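Local atomic coordinates of fumarylacetoacetate hydrolase (Burkholderia xenovorans, PDB entry 5TI1), a protein that probably hydrolyses fumarylacetoacetate to fumarate and acetoacetate, the last step of phenylalanine and tyrosine breakdown, at a site that holds a magnesium ion. Residues D153-K158 against M182-N187; G205-P210 against A219-D224; E226-F231 against M373-I378. All coordinates share one frame; numbering follows the deposited sequence.

Interaction 1 of 3, residues D153-K158 against M182-N187; sequences DFYSSK and MPIGYN. With MG (magnesium ion), chain K.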
ATOM      1  N   ASP B 153       5.110   1.583  -7.775  1.00 25.11           N
ATOM      2  CA  ASP B 153       5.214   1.911  -9.193  1.00 30.80           C
ATOM      3  C   ASP B 153       6.470   2.729  -9.448  1.00 33.28           C
ATOM      4  O   ASP B 153       6.739   3.703  -8.737  1.00 31.99           O
ATOM      5  CB  ASP B 153       3.982   2.664  -9.690  1.00 25.72           C
ATOM      6  CG  ASP B 153       3.906   2.708 -11.204  1.00 31.63           C
ATOM      7  OD1 ASP B 153       4.404   1.759 -11.867  1.00 30.83           O
ATOM      8  OD2 ASP B 153       3.362   3.701 -11.724  1.00 37.07           O
ATOM      9  N   PHE B 154       7.237   2.324 -10.454  1.00 27.35           N
ATOM     10  CA  PHE B 154       8.463   3.011 -10.792  1.00 28.42           C
ATOM     11  C   PHE B 154       8.225   3.916 -11.999  1.00 33.86           C
ATOM     12  O   PHE B 154       7.079   4.243 -12.336  1.00 31.72           O
ATOM     13  CB  PHE B 154       9.576   1.978 -11.005  1.00 35.98           C
ATOM     14  CG  PHE B 154       9.990   1.293  -9.735  1.00 35.25           C
ATOM     15  CD1 PHE B 154      10.957   1.862  -8.908  1.00 32.30           C
ATOM     16  CD2 PHE B 154       9.378   0.110  -9.338  1.00 27.30           C
ATOM     17  CE1 PHE B 154      11.324   1.250  -7.714  1.00 28.62           C
ATOM     18  CE2 PHE B 154       9.738  -0.508  -8.140  1.00 30.30           C
ATOM     19  CZ  PHE B 154      10.713   0.067  -7.329  1.00 28.31           C
ATOM     20  N   TYR B 155       9.307   4.308 -12.664  1.00 35.83           N
ATOM     21  CA  TYR B 155       9.294   5.391 -13.636  1.00 37.97           C
ATOM     22  C   TYR B 155      10.501   5.220 -14.542  1.00 32.92           C
ATOM     23  O   TYR B 155      11.204   6.186 -14.837  1.00 34.14           O
ATOM     24  CB  TYR B 155       9.340   6.732 -12.900  1.00 36.55           C
ATOM     25  CG  TYR B 155       8.959   7.947 -13.707  1.00 33.00           C
ATOM     26  CD1 TYR B 155       7.627   8.218 -14.012  1.00 33.91           C
ATOM     27  CD2 TYR B 155       9.918   8.858 -14.113  1.00 39.21           C
ATOM     28  CE1 TYR B 155       7.277   9.343 -14.722  1.00 41.15           C
ATOM     29  CE2 TYR B 155       9.580   9.982 -14.837  1.00 39.77           C
ATOM     30  CZ  TYR B 155       8.257  10.223 -15.136  1.00 42.53           C
ATOM     31  OH  TYR B 155       7.916  11.343 -15.853  1.00 49.23           O
ATOM     32  N   SER B 156      10.766   3.985 -14.961  1.00 32.80           N
ATOM     33  CA  SER B 156      12.116   3.595 -15.352  1.00 41.20           C
ATOM     34  C   SER B 156      12.323   3.576 -16.862  1.00 45.42           C
ATOM     35  O   SER B 156      13.248   2.909 -17.338  1.00 40.82           O
ATOM     36  CB  SER B 156      12.469   2.231 -14.755  1.00 37.51           C
ATOM     37  OG  SER B 156      12.518   2.269 -13.333  1.00 36.22           O
ATOM     38  N   SER B 157      11.493   4.291 -17.622  1.00 35.53           N
ATOM     39  CA  SER B 157      11.689   4.438 -19.062  1.00 38.48           C
ATOM     40  C   SER B 157      12.352   5.781 -19.348  1.00 38.93           C
ATOM     41  O   SER B 157      11.773   6.837 -19.061  1.00 38.35           O
ATOM     42  CB  SER B 157      10.366   4.333 -19.818  1.00 36.62           C
ATOM     43  OG  SER B 157      10.519   4.682 -21.189  1.00 45.27           O
ATOM     44  N   LYS B 158      13.561   5.738 -19.920  1.00 41.12           N
ATOM     45  CA  LYS B 158      14.247   6.979 -20.268  1.00 43.57           C
ATOM     46  C   LYS B 158      13.468   7.765 -21.316  1.00 42.53           C
ATOM     47  O   LYS B 158      13.361   8.992 -21.226  1.00 48.48           O
ATOM     48  CB  LYS B 158      15.668   6.692 -20.759  1.00 43.34           C
ATOM     49  CG  LYS B 158      16.509   7.946 -20.889  1.00 45.08           C
ATOM     50  CD  LYS B 158      17.977   7.623 -21.172  1.00 55.72           C
ATOM     51  CE  LYS B 158      18.826   8.885 -21.195  1.00 55.95           C
ATOM     52  NZ  LYS B 158      20.289   8.592 -21.329  1.00 56.43           N
ATOM     53  N   MET B 182      19.026   6.766  -9.844  1.00 36.05           N
ATOM     54  CA  MET B 182      18.224   5.811  -9.097  1.00 39.25           C
ATOM     55  C   MET B 182      16.962   5.497  -9.883  1.00 44.07           C
ATOM     56  O   MET B 182      16.470   6.346 -10.637  1.00 38.25           O
ATOM     57  CB  MET B 182      17.858   6.361  -7.713  1.00 39.06           C
ATOM     58  CG  MET B 182      16.929   7.547  -7.771  1.00 37.78           C
ATOM     59  SD  MET B 182      16.303   8.046  -6.167  1.00 45.05           S
ATOM     60  CE  MET B 182      17.824   8.583  -5.395  1.00 41.92           C
ATOM     61  N   PRO B 183      16.420   4.303  -9.733  1.00 37.31           N
ATOM     62  CA  PRO B 183      15.094   4.039 -10.290  1.00 34.38           C
ATOM     63  C   PRO B 183      14.021   4.641  -9.395  1.00 34.66           C
ATOM     64  O   PRO B 183      13.525   3.968  -8.487  1.00 33.63           O
ATOM     65  CB  PRO B 183      15.024   2.509 -10.330  1.00 35.24           C
ATOM     66  CG  PRO B 183      16.001   2.060  -9.271  1.00 36.37           C
ATOM     67  CD  PRO B 183      17.085   3.088  -9.230  1.00 34.41           C
ATOM     68  N   ILE B 184      13.673   5.910  -9.626  1.00 31.12           N
ATOM     69  CA  ILE B 184      12.704   6.559  -8.755  1.00 32.22           C
ATOM     70  C   ILE B 184      11.356   5.841  -8.847  1.00 32.01           C
ATOM     71  O   ILE B 184      11.018   5.208  -9.859  1.00 32.09           O
ATOM     72  CB  ILE B 184      12.541   8.053  -9.085  1.00 32.28           C
ATOM     73  CG1 ILE B 184      11.869   8.234 -10.436  1.00 36.88           C
ATOM     74  CG2 ILE B 184      13.883   8.785  -9.035  1.00 34.65           C
ATOM     75  CD1 ILE B 184      11.472   9.655 -10.699  1.00 42.97           C
ATOM     76  N   GLY B 185      10.585   5.945  -7.771  1.00 33.03           N
ATOM     77  CA  GLY B 185       9.304   5.272  -7.675  1.00 28.32           C
ATOM     78  C   GLY B 185       8.525   5.824  -6.503  1.00 29.61           C
ATOM     79  O   GLY B 185       9.010   6.666  -5.742  1.00 29.61           O
ATOM     80  N   TYR B 186       7.303   5.317  -6.360  1.00 24.68           N
ATOM     81  CA  TYR B 186       6.387   5.771  -5.321  1.00 23.81           C
ATOM     82  C   TYR B 186       5.529   4.579  -4.906  1.00 22.77           C
ATOM     83  O   TYR B 186       5.405   3.603  -5.651  1.00 29.65           O
ATOM     84  CB  TYR B 186       5.529   6.954  -5.817  1.00 24.12           C
ATOM     85  CG  TYR B 186       4.554   6.583  -6.921  1.00 31.08           C
ATOM     86  CD1 TYR B 186       4.976   6.445  -8.237  1.00 30.46           C
ATOM     87  CD2 TYR B 186       3.207   6.353  -6.640  1.00 33.53           C
ATOM     88  CE1 TYR B 186       4.076   6.085  -9.252  1.00 32.65           C
ATOM     89  CE2 TYR B 186       2.310   5.995  -7.639  1.00 38.46           C
ATOM     90  CZ  TYR B 186       2.743   5.858  -8.944  1.00 35.62           C
ATOM     91  OH  TYR B 186       1.837   5.491  -9.930  1.00 33.33           O
ATOM     92  N   ASN B 187       4.975   4.634  -3.688  1.00 23.25           N
ATOM     93  CA  ASN B 187       3.955   3.661  -3.298  1.00 22.74           C
ATOM     94  C   ASN B 187       2.670   3.927  -4.075  1.00 20.99           C
ATOM     95  O   ASN B 187       2.203   5.066  -4.141  1.00 23.39           O
ATOM     96  CB  ASN B 187       3.634   3.733  -1.807  1.00 20.97           C
ATOM     97  CG  ASN B 187       4.833   3.514  -0.938  1.00 20.55           C
ATOM     98  OD1 ASN B 187       5.261   4.422  -0.247  1.00 22.25           O
ATOM     99  ND2 ASN B 187       5.384   2.312  -0.968  1.00 23.16           N
TER
HETATM  100 MG    MG K 501       2.669   4.592 -13.680  1.00 28.96          MG
HETATM  101  O   HOH W   1      12.385   4.588 -12.235  1.00 26.48           O

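Interaction 2 of 3, residues G205-P210 against A219-D224; sequences GQLKLP and ACRKLD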
ATOM      1  N   GLY B 205     -12.709  15.233  -9.576  1.00 29.82           N
ATOM      2  CA  GLY B 205     -11.667  15.697  -8.674  1.00 26.06           C
ATOM      3  C   GLY B 205     -11.459  17.184  -8.829  1.00 31.46           C
ATOM      4  O   GLY B 205     -12.204  17.860  -9.539  1.00 35.97           O
ATOM      5  N   GLN B 206     -10.428  17.690  -8.155  1.00 31.05           N
ATOM      6  CA  GLN B 206     -10.074  19.099  -8.261  1.00 29.81           C
ATOM      7  C   GLN B 206      -9.253  19.333  -9.521  1.00 29.36           C
ATOM      8  O   GLN B 206      -8.264  18.635  -9.767  1.00 34.82           O
ATOM      9  CB  GLN B 206      -9.290  19.564  -7.030  1.00 33.17           C
ATOM     10  CG  GLN B 206     -10.055  19.456  -5.720  1.00 33.42           C
ATOM     11  CD  GLN B 206      -9.497  20.360  -4.629  1.00 37.83           C
ATOM     12  OE1 GLN B 206      -8.797  21.340  -4.908  1.00 34.38           O
ATOM     13  NE2 GLN B 206      -9.813  20.035  -3.375  1.00 28.22           N
ATOM     14  N   LEU B 207      -9.664  20.317 -10.310  1.00 30.53           N
ATOM     15  CA  LEU B 207      -9.004  20.686 -11.551  1.00 31.53           C
ATOM     16  C   LEU B 207      -8.589  22.146 -11.458  1.00 37.51           C
ATOM     17  O   LEU B 207      -9.360  22.988 -10.985  1.00 44.05           O
ATOM     18  CB  LEU B 207      -9.936  20.481 -12.758  1.00 33.58           C
ATOM     19  CG  LEU B 207     -10.688  19.151 -12.850  1.00 37.58           C
ATOM     20  CD1 LEU B 207     -11.734  19.170 -13.983  1.00 30.67           C
ATOM     21  CD2 LEU B 207      -9.688  18.018 -13.035  1.00 36.66           C
ATOM     22  N   LYS B 208      -7.374  22.449 -11.904  1.00 33.89           N
ATOM     23  CA  LYS B 208      -6.861  23.818 -11.893  1.00 39.61           C
ATOM     24  C   LYS B 208      -6.849  24.311 -13.332  1.00 45.64           C
ATOM     25  O   LYS B 208      -6.002  23.903 -14.135  1.00 39.47           O
ATOM     26  CB  LYS B 208      -5.476  23.890 -11.254  1.00 39.25           C
ATOM     27  CG  LYS B 208      -4.828  25.278 -11.287  1.00 45.28           C
ATOM     28  CD  LYS B 208      -5.532  26.276 -10.369  1.00 48.37           C
ATOM     29  CE  LYS B 208      -4.838  27.642 -10.385  1.00 47.13           C
ATOM     30  NZ  LYS B 208      -4.800  28.266 -11.752  1.00 47.88           N
ATOM     31  N   LEU B 209      -7.815  25.180 -13.659  1.00 47.81           N
ATOM     32  CA  LEU B 209      -7.919  25.729 -14.997  1.00 52.47           C
ATOM     33  C   LEU B 209      -7.008  26.946 -15.138  1.00 57.38           C
ATOM     34  O   LEU B 209      -6.770  27.668 -14.166  1.00 59.50           O
ATOM     35  CB  LEU B 209      -9.364  26.111 -15.304  1.00 48.07           C
ATOM     36  CG  LEU B 209     -10.338  24.938 -15.159  1.00 50.35           C
ATOM     37  CD1 LEU B 209     -11.772  25.401 -15.353  1.00 56.89           C
ATOM     38  CD2 LEU B 209      -9.994  23.809 -16.127  1.00 46.44           C
ATOM     39  N   PRO B 210      -6.481  27.186 -16.345  1.00 60.28           N
ATOM     40  CA  PRO B 210      -5.500  28.271 -16.518  1.00 63.71           C
ATOM     41  C   PRO B 210      -6.067  29.660 -16.289  1.00 69.08           C
ATOM     42  O   PRO B 210      -5.299  30.576 -15.971  1.00 72.51           O
ATOM     43  CB  PRO B 210      -5.042  28.097 -17.972  1.00 63.06           C
ATOM     44  CG  PRO B 210      -6.197  27.403 -18.644  1.00 59.27           C
ATOM     45  CD  PRO B 210      -6.745  26.469 -17.606  1.00 53.91           C
ATOM     46  N   ALA B 219     -15.354  16.646 -13.753  1.00 32.46           N
ATOM     47  CA  ALA B 219     -14.898  15.409 -14.369  1.00 32.07           C
ATOM     48  C   ALA B 219     -13.517  15.603 -14.976  1.00 36.66           C
ATOM     49  O   ALA B 219     -13.261  16.594 -15.668  1.00 29.08           O
ATOM     50  CB  ALA B 219     -15.885  14.941 -15.437  1.00 27.48           C
ATOM     51  N   CYS B 220     -12.622  14.660 -14.688  1.00 27.25           N
ATOM     52  CA  CYS B 220     -11.314  14.604 -15.334  1.00 27.75           C
ATOM     53  C   CYS B 220     -11.423  14.759 -16.851  1.00 29.48           C
ATOM     54  O   CYS B 220     -12.231  14.090 -17.499  1.00 32.37           O
ATOM     55  CB  CYS B 220     -10.663  13.268 -14.979  1.00 31.77           C
ATOM     56  SG  CYS B 220      -9.407  12.752 -16.097  1.00 46.26           S
ATOM     57  N   ARG B 221     -10.612  15.655 -17.416  1.00 32.22           N
ATOM     58  CA  ARG B 221     -10.580  15.888 -18.856  1.00 35.64           C
ATOM     59  C   ARG B 221      -9.347  15.311 -19.545  1.00 38.10           C
ATOM     60  O   ARG B 221      -9.226  15.443 -20.765  1.00 41.38           O
ATOM     61  CB  ARG B 221     -10.657  17.392 -19.164  1.00 41.86           C
ATOM     62  CG  ARG B 221     -11.946  18.075 -18.724  1.00 46.70           C
ATOM     63  CD  ARG B 221     -11.832  19.585 -18.863  1.00 48.40           C
ATOM     64  NE  ARG B 221     -12.872  20.284 -18.117  1.00 48.00           N
ATOM     65  CZ  ARG B 221     -12.979  21.608 -18.028  1.00 48.88           C
ATOM     66  NH1 ARG B 221     -12.105  22.395 -18.645  1.00 44.80           N
ATOM     67  NH2 ARG B 221     -13.964  22.147 -17.321  1.00 50.70           N
ATOM     68  N   LYS B 222      -8.423  14.689 -18.809  1.00 34.31           N
ATOM     69  CA  LYS B 222      -7.199  14.136 -19.390  1.00 30.99           C
ATOM     70  C   LYS B 222      -6.973  12.736 -18.814  1.00 35.98           C
ATOM     71  O   LYS B 222      -6.005  12.475 -18.094  1.00 33.40           O
ATOM     72  CB  LYS B 222      -6.002  15.044 -19.132  1.00 41.08           C
ATOM     73  CG  LYS B 222      -6.034  16.333 -19.920  1.00 43.99           C
ATOM     74  CD  LYS B 222      -4.659  16.983 -19.929  1.00 47.64           C
ATOM     75  CE  LYS B 222      -4.662  18.268 -20.720  1.00 49.21           C
ATOM     76  NZ  LYS B 222      -3.297  18.838 -20.732  1.00 57.90           N
ATOM     77  N   LEU B 223      -7.887  11.830 -19.139  1.00 29.76           N
ATOM     78  CA  LEU B 223      -7.791  10.448 -18.703  1.00 28.16           C
ATOM     79  C   LEU B 223      -6.874   9.673 -19.639  1.00 28.90           C
ATOM     80  O   LEU B 223      -7.062   9.683 -20.864  1.00 30.43           O
ATOM     81  CB  LEU B 223      -9.181   9.821 -18.667  1.00 27.43           C
ATOM     82  CG  LEU B 223      -9.273   8.394 -18.151  1.00 26.44           C
ATOM     83  CD1 LEU B 223      -8.791   8.329 -16.675  1.00 25.60           C
ATOM     84  CD2 LEU B 223     -10.695   7.899 -18.325  1.00 26.02           C
ATOM     85  N   ASP B 224      -5.882   8.996 -19.068  1.00 28.38           N
ATOM     86  CA  ASP B 224      -4.834   8.397 -19.875  1.00 29.13           C
ATOM     87  C   ASP B 224      -4.525   6.999 -19.355  1.00 29.80           C
ATOM     88  O   ASP B 224      -4.845   6.648 -18.214  1.00 27.24           O
ATOM     89  CB  ASP B 224      -3.575   9.284 -19.873  1.00 31.86           C
ATOM     90  CG  ASP B 224      -2.642   8.996 -21.041  1.00 33.44           C
ATOM     91  OD1 ASP B 224      -2.942   8.085 -21.839  1.00 39.40           O
ATOM     92  OD2 ASP B 224      -1.608   9.688 -21.167  1.00 35.79           O
TER

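Interaction 3 of 3, residues E226-F231 against M373-I378; sequences ELETGF and MGSGTI. With MG (magnesium ion), chain K.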
ATOM      1  N   GLU B 226      -1.308   4.147 -18.759  1.00 31.08           N
ATOM      2  CA  GLU B 226       0.142   4.024 -18.676  1.00 29.05           C
ATOM      3  C   GLU B 226       0.459   2.564 -18.935  1.00 33.07           C
ATOM      4  O   GLU B 226       0.147   1.702 -18.103  1.00 28.18           O
ATOM      5  CB  GLU B 226       0.696   4.491 -17.327  1.00 28.46           C
ATOM      6  CG  GLU B 226       0.468   5.979 -17.086  1.00 39.81           C
ATOM      7  CD  GLU B 226       1.496   6.605 -16.166  1.00 40.22           C
ATOM      8  OE1 GLU B 226       1.798   7.805 -16.336  1.00 39.00           O
ATOM      9  OE2 GLU B 226       1.998   5.900 -15.279  1.00 39.58           O
ATOM     10  N   LEU B 227       1.018   2.292 -20.117  1.00 30.40           N
ATOM     11  CA  LEU B 227       1.418   0.943 -20.493  1.00 40.23           C
ATOM     12  C   LEU B 227       2.619   0.531 -19.660  1.00 38.24           C
ATOM     13  O   LEU B 227       3.667   1.187 -19.712  1.00 36.37           O
ATOM     14  CB  LEU B 227       1.759   0.880 -21.982  1.00 32.35           C
ATOM     15  CG  LEU B 227       2.589  -0.341 -22.395  1.00 41.55           C
ATOM     16  CD1 LEU B 227       1.767  -1.606 -22.312  1.00 41.05           C
ATOM     17  CD2 LEU B 227       3.108  -0.161 -23.810  1.00 39.52           C
ATOM     18  N   GLU B 228       2.465  -0.547 -18.891  1.00 29.90           N
ATOM     19  CA  GLU B 228       3.515  -1.022 -18.001  1.00 29.72           C
ATOM     20  C   GLU B 228       3.463  -2.539 -17.899  1.00 29.65           C
ATOM     21  O   GLU B 228       2.497  -3.182 -18.310  1.00 30.35           O
ATOM     22  CB  GLU B 228       3.366  -0.433 -16.592  1.00 28.47           C
ATOM     23  CG  GLU B 228       3.239   1.076 -16.540  1.00 37.25           C
ATOM     24  CD  GLU B 228       3.324   1.605 -15.133  1.00 31.61           C
ATOM     25  OE1 GLU B 228       2.860   2.737 -14.888  1.00 27.23           O
ATOM     26  OE2 GLU B 228       3.855   0.877 -14.276  1.00 29.37           O
ATOM     27  N   THR B 229       4.510  -3.107 -17.315  1.00 29.79           N
ATOM     28  CA  THR B 229       4.442  -4.448 -16.763  1.00 32.24           C
ATOM     29  C   THR B 229       4.511  -4.370 -15.241  1.00 35.32           C
ATOM     30  O   THR B 229       5.034  -3.412 -14.661  1.00 31.15           O
ATOM     31  CB  THR B 229       5.584  -5.327 -17.262  1.00 30.68           C
ATOM     32  OG1 THR B 229       6.798  -4.829 -16.714  1.00 30.87           O
ATOM     33  CG2 THR B 229       5.673  -5.305 -18.806  1.00 32.13           C
ATOM     34  N   GLY B 230       3.982  -5.395 -14.589  1.00 27.76           N
ATOM     35  CA  GLY B 230       4.181  -5.511 -13.156  1.00 26.58           C
ATOM     36  C   GLY B 230       4.800  -6.848 -12.832  1.00 36.24           C
ATOM     37  O   GLY B 230       4.364  -7.874 -13.364  1.00 38.71           O
ATOM     38  N   PHE B 231       5.828  -6.873 -11.993  1.00 29.51           N
ATOM     39  CA  PHE B 231       6.319  -8.156 -11.529  1.00 28.36           C
ATOM     40  C   PHE B 231       5.852  -8.409 -10.103  1.00 25.92           C
ATOM     41  O   PHE B 231       5.564  -7.480  -9.346  1.00 27.18           O
ATOM     42  CB  PHE B 231       7.845  -8.278 -11.655  1.00 28.11           C
ATOM     43  CG  PHE B 231       8.656  -7.286 -10.846  1.00 31.08           C
ATOM     44  CD1 PHE B 231       9.152  -7.625  -9.591  1.00 31.27           C
ATOM     45  CD2 PHE B 231       9.021  -6.062 -11.384  1.00 28.76           C
ATOM     46  CE1 PHE B 231       9.967  -6.745  -8.876  1.00 27.44           C
ATOM     47  CE2 PHE B 231       9.840  -5.179 -10.669  1.00 32.19           C
ATOM     48  CZ  PHE B 231      10.312  -5.527  -9.416  1.00 27.33           C
ATOM     49  N   MET B 373       4.997  -4.744  -8.516  1.00 23.67           N
ATOM     50  CA  MET B 373       5.963  -3.690  -8.800  1.00 31.26           C
ATOM     51  C   MET B 373       5.813  -3.274 -10.257  1.00 31.96           C
ATOM     52  O   MET B 373       6.162  -4.033 -11.171  1.00 34.25           O
ATOM     53  CB  MET B 373       7.380  -4.170  -8.455  1.00 27.35           C
ATOM     54  CG  MET B 373       7.419  -4.732  -7.035  1.00 31.63           C
ATOM     55  SD  MET B 373       8.871  -4.296  -6.091  1.00 38.41           S
ATOM     56  CE  MET B 373       8.446  -4.965  -4.483  1.00 39.90           C
ATOM     57  N   GLY B 374       5.270  -2.077 -10.467  1.00 29.32           N
ATOM     58  CA  GLY B 374       5.036  -1.597 -11.816  1.00 26.82           C
ATOM     59  C   GLY B 374       6.297  -0.983 -12.402  1.00 26.85           C
ATOM     60  O   GLY B 374       7.040  -0.272 -11.730  1.00 30.46           O
ATOM     61  N   SER B 375       6.526  -1.258 -13.687  1.00 28.96           N
ATOM     62  CA  SER B 375       7.771  -0.841 -14.321  1.00 31.93           C
ATOM     63  C   SER B 375       7.864   0.670 -14.470  1.00 32.03           C
ATOM     64  O   SER B 375       8.973   1.204 -14.574  1.00 30.41           O
ATOM     65  CB  SER B 375       7.899  -1.501 -15.698  1.00 30.45           C
ATOM     66  OG  SER B 375       6.813  -1.121 -16.532  1.00 30.47           O
ATOM     67  N   GLY B 376       6.735   1.365 -14.460  1.00 28.89           N
ATOM     68  CA  GLY B 376       6.645   2.674 -15.067  1.00 31.28           C
ATOM     69  C   GLY B 376       6.279   2.564 -16.538  1.00 30.50           C
ATOM     70  O   GLY B 376       6.477   1.534 -17.178  1.00 31.67           O
ATOM     71  N   THR B 377       5.705   3.649 -17.067  1.00 30.80           N
ATOM     72  CA  THR B 377       5.269   3.697 -18.466  1.00 31.74           C
ATOM     73  C   THR B 377       6.387   3.288 -19.412  1.00 33.24           C
ATOM     74  O   THR B 377       7.463   3.882 -19.405  1.00 42.59           O
ATOM     75  CB  THR B 377       4.793   5.101 -18.842  1.00 36.40           C
ATOM     76  OG1 THR B 377       3.746   5.512 -17.964  1.00 36.18           O
ATOM     77  CG2 THR B 377       4.273   5.109 -20.281  1.00 34.19           C
ATOM     78  N   ILE B 378       6.120   2.290 -20.243  1.00 33.65           N
ATOM     79  CA  ILE B 378       7.112   1.746 -21.164  1.00 35.16           C
ATOM     80  C   ILE B 378       6.986   2.477 -22.499  1.00 41.81           C
ATOM     81  O   ILE B 378       5.987   2.333 -23.210  1.00 46.40           O
ATOM     82  CB  ILE B 378       6.930   0.236 -21.339  1.00 42.26           C
ATOM     83  CG1 ILE B 378       6.986  -0.452 -19.972  1.00 33.73           C
ATOM     84  CG2 ILE B 378       7.989  -0.315 -22.292  1.00 38.47           C
ATOM     85  CD1 ILE B 378       6.430  -1.853 -19.962  1.00 37.08           C
TER
HETATM   86 MG    MG K 501       2.669   4.592 -13.680  1.00 28.96          MG
HETATM   87  O   HOH W   2       7.832  -4.643 -14.089  1.00 29.07           O

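Interaction 1 of 3, residues D153-K158 against M182-N187
Water 1, lodged between I184 and S156, donates a hydrogen bond to I184 O (2.8 Å) and lies 2.6 Å from S156 OG; a weak bond reaches it from Y155 N. S156 OG also bonds Q356 of helix 353-362. The two strands pair further along, where D153 N meets Y186 O and Y186 N meets D153 O, each at 2.9 Å. The side chains of this same antiparallel hydrogen-bonded pair lie side by side on one face of the sheet. CG of D153 is anti to the backbone N (chi1 -166°), and its CB rests 3.5 Å from Y186 CE1, with carboxylate and phenol planes 73° apart. That course carries D153 OD2 to the magnesium ion at 2.3 Å. F154 leaves from the other face, with P183 O in the plane of its ring at the edge, 3.3 Å from CD1; this carbonyl is buried without a polar partner. Alongside, I184 CD1 touches Y155 CD2 at 3.8 Å, and L274 of the second subunit packs on both residues. Strand 185-188 ends the mixed sheet within this chain, and its neighbour 151-154 supplies one of the four acidic ligands of the magnesium site characteristic of the FAH family.

Interaction 2 of 3, residues G205-P210 against A219-D224
L207 and L209 both turn their branched ends toward the chain opposite, L207 reaching A219, C220 and R221, L209 reaching R221 alone. The CA–CB bond of L207 already points at the segment 219-224, and its CD1 methyl arrives 3.4 Å from A219 O, a van der Waals approach to a carbonyl. The other methyl, CD2, looks toward the backbone of C220, whose CA is 4.4 Å away. R221 runs past with its chain extended from CG to NE, so that NE comes 4.4 Å from L207 CD1 while the guanidinium carries on toward L209. The side chains of L209 and R221 cross at about a right angle: L209 CD2 lies 3.6 Å from R221 NH1 and 4.2 Å from R221 CZ, placed obliquely to the guanidinium plane. L209 starts out to one side of its partner, and CG set anti to its own carbonyl carbon (chi1 -57°) brings the methyl in.

The segments belong to a beta hairpin and its exit. Strand 200-207 pairs antiparallel with 216-219 through G205 to G218 and L207 to V216, after which the chain passes through C220 to K222, the link between two sheets that L207 and L209 touch, and enters strand 223-233 of the central mixed sheet.

Helix 264-270 lies close by: D265 and I266 pack on L207, and D265 OD2 takes the backbone N-H of R221. On the hairpin side V216 touches both leucines. L207 is buried, whereas R221 is exposed. Beyond L207 the strand has ended, and K208 curls forward along the chain, NZ donating to L209 O at 3.2 Å from 34° out of the carbonyl plane and also to Q212 O.

Interaction 3 of 3, residues E226-F231 against M373-I378
The F231 ring takes M373 CB over one face, 3.3 Å above the plane and displaced toward the rim, while water 2 sits at its edge, in plane. M373 SD adds an oblique Met-aromatic contact, 4.6 Å from the ring centroid, and the methionine chain then leads away to L357 and H360 of helix 353-362. Both residues stand on one face of the mixed sheet at the centre of this FAH-family fold, where strands 223-233 and 372-374 run antiparallel: F231 and M373 form a hydrogen-bonded pair, G230 and G374 a non-hydrogen-bonded one. Further along 373-378 the backbone bonds continue, S375 N to T229 O and then, at 2.7 Å, I378 N to L227 O.

The other flat groups are the carboxylates of E226 and E228, which bind the magnesium ion through E226 OE2 and E228 OE1, each at 2.2 Å; D153 and D260 complete its protein ligands. E228 OE2 is met by G376 N at 2.9 Å from 73° out of the carboxylate plane; together with the metal bond at OE1, this probably restrains the carboxylate. E226 has its OE1 in a salt bridge with R264. T377, a predicted substrate-binding residue, crosses E226 at about a right angle, its OG1 3.1 Å from E226 CD. I378 crosses T229 at about a right angle, CD1 3.7 Å from T229 CG2, where F346 also packs. S375 OG, placed between its backbone N and carbonyl carbon (chi1 60°), accepts a hydrogen bond from T229 N at 3.1 Å and donates one to G376 O.

Interactions 1 and 3 are buried and adjoin in one mixed sheet, where strands 151-154 and 372-374 are neighbours and F154 N probably bonds G374 O at 2.9 Å. Their centres lie about 9 Å apart, and together they give three of the four protein ligands of the one magnesium ion: D153 from the first, E226 and E228 from the third. Interaction 2 is partly exposed, its centre about 23 Å from that of interaction 3, yet its segment 219-224 already holds the start of strand 223-233, which interaction 3 uses further on. Interactions 1 and 3 combine paired backbones with carboxylates bound to the magnesium ion; interaction 2 rests on van der Waals contacts alone. Interactions 1 and 2 also touch the second subunit.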